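Local coordinates for protein aminomethyltransferase (Bartonella henselae, PDB 3GIR) that belongs to the aminomethyltransferase (T-protein) family, joining a large N-terminal alpha/beta domain to a C-terminal beta-barrel domain within one chain, at residues A[53-58]-A[144-149]; A[127-132]-A[265-270]; A[133-138]-A[207-212]; A[277-282]-A[296-301]; A[319-324]-A[376-381]. All coordinates share one frame; numbering follows the deposited sequence. Where two conformers were deposited one is given.

Contacts 1 to 3 lie within the N-terminal domain and converge on its five-stranded antiparallel sheet. Contacts 2 and 3 use successive parts of strand 126-136, while contact 1 uses the loop that follows the neighbouring strand 139-144 and touches contact 2 through a hydrogen bond from N145 N to D128 OD2. Contact 4, which touches contact 2 where I267 meets L278, involves a helix leading toward the C-terminal barrel. Contact 5 lies in that barrel, about 39 Å from contact 3, centre to centre. Contacts 3 and 4 are buried and built round a phenylalanine; contacts 1, 2 and 5 are partly open, and use respectively small methyls and a water beside an indole, a methyl-carboxylate meeting and branched aliphatic tips.

Contact 1: residues A[53-58]-A[144-149]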
# COMPACT_ATOMS: atom_id res chain seq x y z
N ALA A 53 -12.43 4.46 3.53
CA ALA A 53 -12.30 5.09 2.20
C ALA A 53 -13.56 5.08 1.43
O ALA A 53 -13.57 4.95 0.20
CB ALA A 53 -11.11 4.39 1.37
N GLY A 54 -14.69 5.24 2.12
CA GLY A 54 -15.99 5.25 1.50
C GLY A 54 -16.69 3.94 1.20
O GLY A 54 -17.78 3.93 0.61
N TRP A 55 -16.06 2.84 1.65
CA TRP A 55 -16.56 1.51 1.52
C TRP A 55 -16.92 0.88 2.85
O TRP A 55 -16.31 1.19 3.84
CB TRP A 55 -15.48 0.57 0.92
CG TRP A 55 -15.15 0.93 -0.55
CD1 TRP A 55 -14.42 1.95 -0.96
CD2 TRP A 55 -15.55 0.20 -1.71
NE1 TRP A 55 -14.32 1.93 -2.36
CE2 TRP A 55 -15.02 0.88 -2.83
CE3 TRP A 55 -16.29 -0.95 -1.91
CZ2 TRP A 55 -15.18 0.38 -4.15
CZ3 TRP A 55 -16.47 -1.43 -3.21
CH2 TRP A 55 -15.92 -0.75 -4.31
N ARG A 56 -17.89 -0.00 2.83
CA ARG A 56 -18.23 -0.86 3.98
C ARG A 56 -17.30 -2.11 3.89
O ARG A 56 -17.48 -3.01 3.04
CB ARG A 56 -19.70 -1.23 4.06
CG ARG A 56 -20.00 -2.24 5.20
CD ARG A 56 -21.47 -2.48 5.50
NE ARG A 56 -22.07 -1.30 6.03
CZ ARG A 56 -22.76 -0.39 5.35
NH1 ARG A 56 -23.01 -0.54 4.05
NH2 ARG A 56 -23.22 0.69 5.99
N MET A 57 -16.35 -2.18 4.80
CA MET A 57 -15.29 -3.21 4.73
C MET A 57 -15.32 -4.14 5.92
O MET A 57 -15.67 -3.67 7.03
CB MET A 57 -13.91 -2.57 4.63
CG MET A 57 -13.67 -1.70 3.42
SD MET A 57 -13.73 -2.63 1.89
CE MET A 57 -12.12 -3.49 1.94
N PRO A 58 -14.90 -5.38 5.76
CA PRO A 58 -14.80 -6.26 6.91
C PRO A 58 -13.58 -5.86 7.73
O PRO A 58 -12.42 -5.97 7.27
CB PRO A 58 -14.70 -7.67 6.26
CG PRO A 58 -14.20 -7.41 4.85
CD PRO A 58 -14.63 -6.08 4.49
N ALA A 144 -4.65 1.69 -7.86
CA ALA A 144 -4.89 2.94 -7.11
C ALA A 144 -5.54 2.63 -5.79
O ALA A 144 -6.34 1.68 -5.69
CB ALA A 144 -5.82 3.86 -7.90
N ASN A 145 -5.27 3.45 -4.79
CA ASN A 145 -5.97 3.26 -3.52
C ASN A 145 -7.42 3.60 -3.55
O ASN A 145 -7.84 4.52 -4.26
CB ASN A 145 -5.27 4.18 -2.49
CG ASN A 145 -4.01 3.64 -2.01
OD1 ASN A 145 -2.88 4.19 -2.34
ND2 ASN A 145 -4.09 2.53 -1.27
N ALA A 146 -8.21 2.96 -2.68
CA ALA A 146 -9.64 3.14 -2.65
C ALA A 146 -10.09 4.59 -2.52
O ALA A 146 -10.95 5.04 -3.28
CB ALA A 146 -10.22 2.27 -1.52
N GLY A 147 -9.52 5.31 -1.60
CA GLY A 147 -10.00 6.68 -1.35
C GLY A 147 -9.72 7.67 -2.45
O GLY A 147 -10.31 8.75 -2.52
N ASN A 148 -8.76 7.32 -3.28
CA ASN A 148 -8.23 8.18 -4.30
C ASN A 148 -8.53 7.76 -5.70
O ASN A 148 -8.07 8.39 -6.65
CB ASN A 148 -6.69 8.26 -4.16
CG ASN A 148 -6.24 8.78 -2.82
OD1 ASN A 148 -5.29 8.25 -2.21
ND2 ASN A 148 -6.91 9.79 -2.33
N ALA A 149 -9.28 6.70 -5.89
CA ALA A 149 -9.44 6.08 -7.23
C ALA A 149 -10.10 7.06 -8.20
O ALA A 149 -9.65 7.22 -9.33
CB ALA A 149 -10.28 4.82 -7.08
O HOH W 1 -13.13 4.12 -4.10
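Coming off strand 139-144, segment 144-149 first meets segment 53-58 at A146. A146 CB points toward segment 53-58 and lies 3.7 Å from A53 CB; the same methyl, A146 CB, comes within 4.2 Å of W55 NE1, meeting the indole obliquely. The polar part of the contact runs through a water, which accepts from W55 NE1 at 3.0 Å and lies at the ring edge in the plane of the indole. This water also lies next to A146 O, at a separation too short to be trusted in detail. For W55, chi1 of -67° carries the indole toward the loop, and chi2 of 76° sets its turn.

G147 comes next, and its backbone N is packed by A53 CB at 3.5 Å. The chain then closes a turn, N148 N bonding to N145 O at 3.1 Å, and enters helix 149-159 at A149. Here the turn between a strand and a helix rests on the residues leading into strand 55-60 and on W55 at its start, with H83 also packed on A146.

No direct hydrogen bond joins the two segments. The small side chains are compatible with close backbones, the CA atoms of A53 and G147 being 4.5 Å apart. The indole N-H is satisfied by the water, which probably also links to A146 O; the polar link thus runs through water, and the direct contact is apolar.

Contact 2: residues A[127-132]-A[265-270]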
# COMPACT_ATOMS: atom_id res chain seq x y z
N LEU A 127 -0.28 12.79 -4.38
CA LEU A 127 -1.73 12.64 -4.55
C LEU A 127 -2.19 11.19 -4.24
O LEU A 127 -3.28 11.00 -3.72
CB LEU A 127 -2.12 12.95 -6.02
CG LEU A 127 -1.84 14.43 -6.38
CD1 LEU A 127 -1.92 14.72 -7.92
CD2 LEU A 127 -2.91 15.30 -5.62
N ASP A 128 -1.37 10.22 -4.60
CA ASP A 128 -1.62 8.79 -4.34
C ASP A 128 -0.36 8.04 -4.60
O ASP A 128 0.45 8.42 -5.45
CB ASP A 128 -2.76 8.21 -5.20
CG ASP A 128 -3.44 6.97 -4.55
OD1 ASP A 128 -3.11 6.72 -3.36
OD2 ASP A 128 -4.15 6.23 -5.29
N ASP A 129 -0.18 6.95 -3.87
CA ASP A 129 0.88 6.00 -4.25
C ASP A 129 0.25 4.87 -5.04
O ASP A 129 -0.97 4.61 -4.90
CB ASP A 129 1.77 5.55 -3.09
CG ASP A 129 1.11 4.89 -1.98
OD1 ASP A 129 -0.15 4.90 -1.80
OD2 ASP A 129 1.94 4.33 -1.17
N LEU A 130 1.05 4.29 -5.95
CA LEU A 130 0.46 3.43 -6.99
C LEU A 130 1.44 2.32 -7.28
O LEU A 130 2.61 2.52 -7.07
CB LEU A 130 0.27 4.30 -8.29
CG LEU A 130 -0.60 5.54 -8.34
CD1 LEU A 130 -0.45 6.45 -9.59
CD2 LEU A 130 -2.08 5.14 -8.23
N ILE A 131 1.00 1.21 -7.86
CA ILE A 131 1.87 0.24 -8.46
C ILE A 131 1.54 0.20 -9.94
O ILE A 131 0.36 0.05 -10.36
CB ILE A 131 1.72 -1.20 -7.90
CG1 ILE A 131 1.75 -1.19 -6.38
CG2 ILE A 131 2.70 -2.13 -8.58
CD1 ILE A 131 3.09 -0.76 -5.85
N LEU A 132 2.61 0.36 -10.74
CA LEU A 132 2.55 0.35 -12.22
C LEU A 132 3.18 -0.96 -12.72
O LEU A 132 4.31 -1.28 -12.32
CB LEU A 132 3.35 1.53 -12.76
CG LEU A 132 3.53 1.59 -14.30
CD1 LEU A 132 2.24 1.84 -15.04
CD2 LEU A 132 4.53 2.63 -14.68
N ASN A 265 -2.83 8.55 5.77
CA ASN A 265 -2.25 8.50 7.12
C ASN A 265 -0.82 8.99 7.05
O ASN A 265 -0.50 10.13 7.42
CB ASN A 265 -2.24 7.09 7.69
CG ASN A 265 -3.57 6.67 8.31
OD1 ASN A 265 -4.65 6.99 7.78
ND2 ASN A 265 -3.51 5.90 9.38
N ASP A 266 0.04 8.15 6.51
CA ASP A 266 1.47 8.43 6.51
C ASP A 266 2.00 9.26 5.38
O ASP A 266 3.11 9.73 5.45
CB ASP A 266 2.22 7.11 6.50
CG ASP A 266 1.61 6.12 7.47
OD1 ASP A 266 1.54 6.39 8.71
OD2 ASP A 266 1.15 5.07 6.96
N ILE A 267 1.26 9.32 4.28
CA ILE A 267 1.58 10.16 3.15
C ILE A 267 0.28 10.83 2.74
O ILE A 267 -0.78 10.19 2.79
CB ILE A 267 2.26 9.41 2.03
CG1 ILE A 267 1.52 8.12 1.65
CG2 ILE A 267 3.72 9.07 2.45
CD1 ILE A 267 2.19 7.34 0.47
N THR A 268 0.39 12.06 2.27
CA THR A 268 -0.76 12.85 1.89
C THR A 268 -0.27 13.84 0.81
O THR A 268 0.93 13.94 0.53
CB THR A 268 -1.32 13.64 3.07
OG1 THR A 268 -0.42 14.71 3.33
CG2 THR A 268 -1.46 12.80 4.35
N PRO A 269 -1.20 14.57 0.20
CA PRO A 269 -0.76 15.59 -0.76
C PRO A 269 0.06 16.71 -0.17
O PRO A 269 0.66 17.48 -0.93
CB PRO A 269 -2.09 16.13 -1.30
CG PRO A 269 -3.00 15.08 -1.10
CD PRO A 269 -2.64 14.46 0.22
N ASP A 270 0.17 16.75 1.16
CA ASP A 270 1.07 17.67 1.87
C ASP A 270 2.48 17.14 2.18
O ASP A 270 3.32 17.86 2.76
CB ASP A 270 0.35 18.21 3.11
CG ASP A 270 -0.83 19.13 2.74
OD1 ASP A 270 -0.69 19.95 1.81
OD2 ASP A 270 -1.90 19.00 3.36
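D129 and I267 meet through similar first torsions: in both, the gamma atom that leads the contact (CG of D129, CG1 of I267) is wedged between its own backbone N and carbonyl carbon, at chi1 59° and 50°. From there the isoleucine runs on extended, with chi2 179°, and its CD1 arrives at the aspartate, the two side chains crossing at about a right angle. I267 CD1 lies 3.4 Å from D129 OD2 and 3.6 Å from D129 CG, but 4.1 Å from D129 OD1, so it rests on the OD2 side of the carboxylate.

The second point of contact is looser. L127 CA approaches P269 CG at 4.4 Å, and the tip of the leucine, L127 CD2, comes back to 4.5 Å from P269 CB although its side chain sets out in the other direction. P269 sits within an ST turn, in which D270 N donates to T268 OG1 at 3.0 Å.

The beginning of strand 126-136, an inner strand of the five-stranded sheet, is thereby packed against a long loop that also reaches the C-terminal barrel. I267 packs on Y355 of that barrel, and the neighbouring D266 bonds to T339 and S340 and forms a salt bridge with R255.

D129 OD2, the oxygen nearest the methyl, also shares a hydrogen bond with Y116 OH. I267 contributes only apolar cover to the carboxylate; no hydrogen bond passes between the segments, so the contact is van der Waals.

Contact 3: residues A[133-138]-A[207-212]; sequences TRLAEC and DWFITR
Two beta-sheets of the N-terminal domain face each other where T133 and L135, on strand 126-136, meet F209 on strand 209-211. The strand axes pass 10.4 Å apart, with N-to-C directions 134° apart, a spacing filled by side chains. F209 stretches across it because CG is anti to the backbone N (chi1 173°), and the threonine comes at the ring from the opposite direction. T133 OG1 lies in the ring plane, at the edge, 3.6 Å from F209 CZ, while T133 CG2 is 3.9 Å from F209 CE1. L135 adds its CD2 at 3.8 Å from F209 CE1, arriving obliquely.

In fold terms the five-stranded antiparallel sheet is here packed near one edge of a six-stranded mixed sheet, and M141 of strand 139-144 also leans on the phenylalanine. The T133 hydroxyl is hydrogen-bonded to S114 OG.

On the reverse side of the strand, R134 points away from F209 and folds back over the turn that follows. R134 NH2 donates to E137 O at 3.0 Å, nearly straight at 171° and on a carbonyl lone pair. R134 NE donates to A136 O at 3.1 Å from above the carbonyl plane, and a salt bridge ties R134 NH2 to E137 OE2.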
# COMPACT_ATOMS: atom_id res chain seq x y z
N THR A 133 2.47 -1.69 -13.58
CA THR A 133 2.97 -2.96 -14.18
C THR A 133 2.86 -2.88 -15.65
O THR A 133 1.85 -2.40 -16.15
CB THR A 133 2.12 -4.15 -13.68
OG1 THR A 133 2.20 -4.18 -12.24
CG2 THR A 133 2.70 -5.48 -14.20
N ARG A 134 3.93 -3.21 -16.36
CA ARG A 134 3.87 -3.29 -17.81
C ARG A 134 3.39 -4.65 -18.22
O ARG A 134 3.90 -5.67 -17.72
CB ARG A 134 5.23 -3.01 -18.41
CG ARG A 134 5.20 -2.89 -19.90
CD ARG A 134 6.50 -2.40 -20.42
NE ARG A 134 6.32 -1.86 -21.78
CZ ARG A 134 7.31 -1.20 -22.39
NH1 ARG A 134 8.50 -1.09 -21.81
NH2 ARG A 134 7.11 -0.68 -23.60
N LEU A 135 2.39 -4.66 -19.08
CA LEU A 135 1.75 -5.91 -19.54
C LEU A 135 2.10 -6.27 -20.98
O LEU A 135 2.12 -7.46 -21.30
CB LEU A 135 0.25 -5.85 -19.36
CG LEU A 135 -0.22 -5.91 -17.89
CD1 LEU A 135 -1.75 -5.71 -17.89
CD2 LEU A 135 0.29 -7.21 -17.25
N ALA A 136 2.47 -5.26 -21.75
CA ALA A 136 2.79 -5.43 -23.18
C ALA A 136 3.55 -4.19 -23.64
O ALA A 136 3.77 -3.25 -22.87
CB ALA A 136 1.54 -5.65 -24.02
N GLU A 137 3.96 -4.18 -24.90
CA GLU A 137 4.67 -3.02 -25.38
C GLU A 137 3.79 -1.75 -25.18
O GLU A 137 4.33 -0.75 -24.80
CB GLU A 137 5.10 -3.20 -26.86
CG GLU A 137 5.76 -2.02 -27.49
CD GLU A 137 7.14 -1.65 -26.92
OE1 GLU A 137 7.98 -2.56 -26.58
OE2 GLU A 137 7.41 -0.42 -26.83
N CYS A 138 2.48 -1.80 -25.40
CA CYS A 138 1.68 -0.58 -25.27
C CYS A 138 0.58 -0.72 -24.28
O CYS A 138 -0.43 -0.04 -24.40
CB CYS A 138 1.11 -0.15 -26.63
SG CYS A 138 2.46 0.26 -27.83
N ASP A 207 -8.71 -10.76 -19.04
CA ASP A 207 -9.28 -9.95 -17.97
C ASP A 207 -8.82 -10.38 -16.54
O ASP A 207 -9.33 -9.84 -15.57
CB ASP A 207 -10.80 -9.86 -18.05
CG ASP A 207 -11.29 -9.04 -19.29
OD1 ASP A 207 -10.49 -8.37 -19.94
OD2 ASP A 207 -12.51 -9.03 -19.56
N TRP A 208 -7.85 -11.28 -16.43
CA TRP A 208 -7.31 -11.64 -15.13
C TRP A 208 -5.92 -10.99 -15.06
O TRP A 208 -5.25 -10.82 -16.06
CB TRP A 208 -7.11 -13.16 -14.97
CG TRP A 208 -8.31 -13.95 -14.67
CD1 TRP A 208 -9.42 -14.01 -15.39
CD2 TRP A 208 -8.43 -14.94 -13.64
NE1 TRP A 208 -10.31 -14.90 -14.82
CE2 TRP A 208 -9.72 -15.47 -13.74
CE3 TRP A 208 -7.62 -15.32 -12.58
CZ2 TRP A 208 -10.18 -16.46 -12.86
CZ3 TRP A 208 -8.08 -16.30 -11.70
CH2 TRP A 208 -9.35 -16.84 -11.86
N PHE A 209 -5.49 -10.61 -13.85
CA PHE A 209 -4.14 -10.02 -13.65
C PHE A 209 -3.61 -10.56 -12.35
O PHE A 209 -4.29 -10.41 -11.33
CB PHE A 209 -4.31 -8.48 -13.66
CG PHE A 209 -3.10 -7.68 -13.31
CD1 PHE A 209 -1.90 -7.86 -13.94
CD2 PHE A 209 -3.18 -6.70 -12.31
CE1 PHE A 209 -0.77 -7.08 -13.61
CE2 PHE A 209 -2.08 -5.90 -12.01
CZ PHE A 209 -0.85 -6.14 -12.64
N ILE A 210 -2.44 -11.23 -12.34
CA ILE A 210 -1.88 -11.75 -11.12
C ILE A 210 -0.51 -11.17 -10.95
O ILE A 210 0.30 -11.17 -11.90
CB ILE A 210 -1.78 -13.29 -11.13
CG1 ILE A 210 -3.22 -13.86 -11.21
CG2 ILE A 210 -0.98 -13.84 -9.92
CD1 ILE A 210 -3.27 -15.44 -11.22
N THR A 211 -0.23 -10.70 -9.74
CA THR A 211 1.08 -10.16 -9.38
C THR A 211 1.61 -10.87 -8.12
O THR A 211 0.83 -11.34 -7.29
CB THR A 211 1.09 -8.63 -9.14
OG1 THR A 211 0.21 -8.33 -8.02
CG2 THR A 211 0.69 -7.79 -10.40
N ARG A 212 2.93 -11.00 -8.03
CA ARG A 212 3.57 -11.50 -6.83
C ARG A 212 4.00 -10.28 -6.03
O ARG A 212 5.06 -9.71 -6.21
CB ARG A 212 4.74 -12.45 -7.16
CG ARG A 212 5.25 -13.18 -5.96
CD ARG A 212 6.18 -14.37 -6.30
NE ARG A 212 6.22 -15.34 -5.29
CZ ARG A 212 6.48 -16.63 -5.49
NH1 ARG A 212 6.71 -17.06 -6.72
NH2 ARG A 212 6.46 -17.46 -4.52

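Contact 4: residues A[277-282]-A[296-301]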
# COMPACT_ATOMS: atom_id res chain seq x y z
N ALA A 277 10.49 9.95 2.96
CA ALA A 277 11.58 9.00 2.73
C ALA A 277 11.20 7.89 1.76
O ALA A 277 11.47 6.70 2.01
CB ALA A 277 12.12 8.38 4.06
N LEU A 278 10.68 8.33 0.60
CA LEU A 278 10.28 7.45 -0.48
C LEU A 278 10.98 7.87 -1.79
O LEU A 278 10.58 7.41 -2.88
CB LEU A 278 8.77 7.50 -0.61
CG LEU A 278 7.88 6.98 0.52
CD1 LEU A 278 6.42 7.20 0.12
CD2 LEU A 278 8.10 5.52 0.77
N THR A 279 12.02 8.72 -1.74
CA THR A 279 12.65 9.17 -2.99
C THR A 279 13.33 8.00 -3.70
O THR A 279 13.61 8.13 -4.88
CB THR A 279 13.76 10.28 -2.78
OG1 THR A 279 14.77 9.73 -1.94
CG2 THR A 279 13.13 11.55 -2.17
N TRP A 280 13.60 6.89 -3.00
CA TRP A 280 14.20 5.69 -3.58
C TRP A 280 13.40 5.18 -4.81
O TRP A 280 13.94 4.51 -5.68
CB TRP A 280 14.34 4.57 -2.58
CG TRP A 280 13.07 4.16 -1.88
CD1 TRP A 280 12.72 4.52 -0.63
CD2 TRP A 280 12.04 3.28 -2.36
NE1 TRP A 280 11.51 3.94 -0.28
CE2 TRP A 280 11.07 3.19 -1.34
CE3 TRP A 280 11.83 2.60 -3.56
CZ2 TRP A 280 9.92 2.42 -1.48
CZ3 TRP A 280 10.67 1.82 -3.67
CH2 TRP A 280 9.74 1.77 -2.65
N ALA A 281 12.11 5.51 -4.84
CA ALA A 281 11.23 5.08 -5.93
C ALA A 281 11.50 5.76 -7.28
O ALA A 281 10.90 5.35 -8.29
CB ALA A 281 9.75 5.26 -5.52
N VAL A 282 12.31 6.84 -7.30
CA VAL A 282 12.61 7.60 -8.50
C VAL A 282 14.10 7.45 -8.75
O VAL A 282 14.90 8.06 -8.03
CB VAL A 282 12.28 9.09 -8.36
CG1 VAL A 282 12.45 9.86 -9.66
CG2 VAL A 282 10.86 9.31 -7.87
N LYS A 296 10.12 19.64 -11.11
CA LYS A 296 10.88 20.83 -10.66
C LYS A 296 10.82 20.91 -9.14
O LYS A 296 11.85 21.05 -8.49
CB LYS A 296 10.33 22.11 -11.28
CG LYS A 296 10.94 23.39 -10.68
CD LYS A 296 10.48 24.61 -11.43
CE LYS A 296 11.02 25.90 -10.79
NZ LYS A 296 10.76 27.05 -11.72
N ALA A 297 9.60 20.84 -8.57
CA ALA A 297 9.40 20.86 -7.07
C ALA A 297 10.06 19.65 -6.40
O ALA A 297 10.65 19.74 -5.31
CB ALA A 297 7.94 20.94 -6.73
N PHE A 298 10.00 18.48 -7.03
CA PHE A 298 10.67 17.29 -6.49
C PHE A 298 12.20 17.50 -6.34
O PHE A 298 12.79 17.18 -5.32
CB PHE A 298 10.38 16.07 -7.42
CG PHE A 298 10.97 14.76 -6.96
CD1 PHE A 298 10.21 13.83 -6.24
CD2 PHE A 298 12.26 14.43 -7.27
CE1 PHE A 298 10.75 12.65 -5.87
CE2 PHE A 298 12.82 13.24 -6.82
CZ PHE A 298 12.05 12.33 -6.14
N LEU A 299 12.81 17.97 -7.42
CA LEU A 299 14.26 18.28 -7.49
C LEU A 299 14.64 19.37 -6.48
O LEU A 299 15.62 19.23 -5.78
CB LEU A 299 14.63 18.67 -8.93
CG LEU A 299 14.54 17.48 -9.88
CD1 LEU A 299 14.82 17.86 -11.35
CD2 LEU A 299 15.43 16.32 -9.45
N GLU A 300 13.85 20.42 -6.38
CA GLU A 300 14.11 21.48 -5.37
C GLU A 300 13.98 20.97 -3.93
O GLU A 300 14.74 21.35 -3.04
CB GLU A 300 13.14 22.63 -5.53
CG GLU A 300 13.58 23.60 -6.62
CD GLU A 300 12.48 24.49 -7.16
OE1 GLU A 300 11.32 24.44 -6.66
OE2 GLU A 300 12.78 25.25 -8.12
N SER A 301 12.99 20.12 -3.69
CA SER A 301 12.84 19.55 -2.34
C SER A 301 14.03 18.65 -1.96
O SER A 301 14.45 18.55 -0.80
CB SER A 301 11.54 18.75 -2.32
OG SER A 301 11.27 18.35 -1.01
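The F298 ring is met at its far end by V282, which comes from the opposite direction, and by T279, which crosses at a slant. V282 CG2 lies 3.7 Å from F298 CZ and 3.9 Å from F298 CE1, and V282 CB is also 3.9 Å from F298 CZ. T279 adds its methyl, CG2, at 4.2 Å from F298 CZ. A second flat group is the indole of W280, whose side chain sets out away from the helix; one of its faces carries A281 CB, 3.8 Å above the plane and offset toward the rim, along with L278 O. The ring of Y116 also meets this indole, the planes inclined at about 25°.

On helix 295-304, a chi1 of -178° swings the F298 ring clear of the helix backbone. Opposite it is a single turn of 3-10 helix, 279-281, closed by V282 N bonding to T279 O at 3.0 Å; this turn brings T279 and V282, three residues apart, to the same ring. The turn belongs to the loop before helix 284-289, and V282 also packs on Y118 of strand 114-120 and on P103. V282 O accepts from R287 NE, which ties the end of the turn to helix 284-289.

Contact 5: residues A[319-324]-A[376-381]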
# COMPACT_ATOMS: atom_id res chain seq x y z
N GLN A 319 0.60 -0.41 25.89
CA GLN A 319 -0.62 0.06 25.24
C GLN A 319 -0.36 0.88 23.96
O GLN A 319 0.45 1.79 23.97
CB GLN A 319 -1.44 0.85 26.26
CG GLN A 319 -1.83 -0.05 27.46
CD GLN A 319 -2.52 -1.39 27.04
OE1 GLN A 319 -3.46 -1.41 26.23
NE2 GLN A 319 -2.04 -2.52 27.61
N PRO A 320 -1.01 0.51 22.84
CA PRO A 320 -0.72 1.29 21.61
C PRO A 320 -1.00 2.80 21.73
O PRO A 320 -1.93 3.22 22.42
CB PRO A 320 -1.65 0.66 20.56
CG PRO A 320 -1.87 -0.74 21.05
CD PRO A 320 -1.75 -0.74 22.53
N ILE A 321 -0.24 3.56 20.97
CA ILE A 321 -0.48 4.94 20.72
C ILE A 321 -0.99 4.96 19.30
O ILE A 321 -0.37 4.41 18.41
CB ILE A 321 0.88 5.75 20.85
CG1 ILE A 321 1.39 5.62 22.30
CG2 ILE A 321 0.70 7.15 20.45
CD1 ILE A 321 2.72 6.28 22.54
N ARG A 322 -2.12 5.65 19.10
CA ARG A 322 -2.84 5.69 17.85
C ARG A 322 -2.58 6.89 16.96
O ARG A 322 -2.11 7.94 17.38
CB ARG A 322 -4.37 5.67 18.17
CG ARG A 322 -4.79 4.53 19.14
CD ARG A 322 -4.47 3.18 18.58
NE ARG A 322 -5.25 2.92 17.38
CZ ARG A 322 -6.46 2.38 17.33
NH1 ARG A 322 -7.07 2.01 18.46
NH2 ARG A 322 -7.07 2.20 16.14
N ALA A 323 -2.96 6.74 15.69
CA ALA A 323 -2.93 7.82 14.74
C ALA A 323 -3.56 9.08 15.33
O ALA A 323 -4.65 9.02 15.95
CB ALA A 323 -3.70 7.35 13.50
N GLY A 324 -2.91 10.21 15.11
CA GLY A 324 -3.34 11.52 15.59
C GLY A 324 -2.72 11.98 16.90
O GLY A 324 -2.78 13.17 17.24
N ILE A 376 4.29 10.34 28.01
CA ILE A 376 4.61 8.98 27.61
C ILE A 376 5.73 9.04 26.56
O ILE A 376 5.64 9.83 25.61
CB ILE A 376 3.43 8.25 26.87
CG1 ILE A 376 2.31 7.91 27.84
CG2 ILE A 376 3.92 6.90 26.19
CD1 ILE A 376 2.78 7.87 29.22
N ALA A 377 6.76 8.21 26.69
CA ALA A 377 7.90 8.29 25.77
C ALA A 377 7.72 7.33 24.60
O ALA A 377 7.14 6.24 24.74
CB ALA A 377 9.23 7.96 26.54
N LEU A 378 8.16 7.73 23.43
CA LEU A 378 8.33 6.84 22.26
C LEU A 378 9.80 7.00 21.81
O LEU A 378 10.37 8.06 22.01
CB LEU A 378 7.52 7.28 21.07
CG LEU A 378 5.99 7.39 21.30
CD1 LEU A 378 5.56 8.75 21.95
CD2 LEU A 378 5.24 7.09 20.03
N SER A 379 10.39 5.99 21.18
CA SER A 379 11.69 6.22 20.59
C SER A 379 11.59 6.03 19.08
O SER A 379 10.87 5.14 18.55
CB SER A 379 12.72 5.26 21.22
OG SER A 379 12.34 3.89 21.03
N VAL A 380 12.34 6.84 18.37
CA VAL A 380 12.41 6.71 16.94
C VAL A 380 13.08 5.37 16.64
O VAL A 380 14.03 4.98 17.28
CB VAL A 380 13.23 7.86 16.31
CG1 VAL A 380 13.56 7.56 14.81
CG2 VAL A 380 12.53 9.24 16.54
N HIS A 381 12.51 4.60 15.72
CA HIS A 381 12.82 3.18 15.54
C HIS A 381 12.98 2.91 14.05
O HIS A 381 12.27 3.45 13.21
CB HIS A 381 11.75 2.27 16.14
CG HIS A 381 12.12 0.83 16.29
ND1 HIS A 381 12.16 -0.07 15.22
CD2 HIS A 381 12.43 0.11 17.39
CE1 HIS A 381 12.51 -1.26 15.68
NE2 HIS A 381 12.68 -1.18 16.98
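I321 reaches across to I376 and L378 with one long branch. At CB the side chain divides: CG2 stands anti to the backbone N, while CG1 lies anti to the carbonyl carbon and beside the backbone N (chi1 -63°). The CG1 arm then runs on extended, chi2 176°, and carries CD1 forward to strand 374-381. That terminal methyl makes the close contacts. I321 CD1 meets L378 tip to tip, lying 3.6 Å from L378 CD2, 3.7 Å from L378 CG and 3.8 Å from L378 CD1, so it sits in the fork of the leucine, which is buried and turns its whole branched end to I321. A further neighbour is I376 CG2, 3.9 Å from I321 CD1. I376 gives this short branch while its longer arm leads away from the loop; the residue also packs on L371.

This is the C-terminal barrel domain of the T-protein family, and the contact lays the loop between strands 309-315 and 326-328 against strand 374-381. Along that strand, I376 and L378 point to the loop and the intervening A377 points away, the usual alternation of a beta-strand. I321 is held among barrel residues as well, touching P315, V338 and T369, while L378 packs on L313 and V367 of the two adjoining strands.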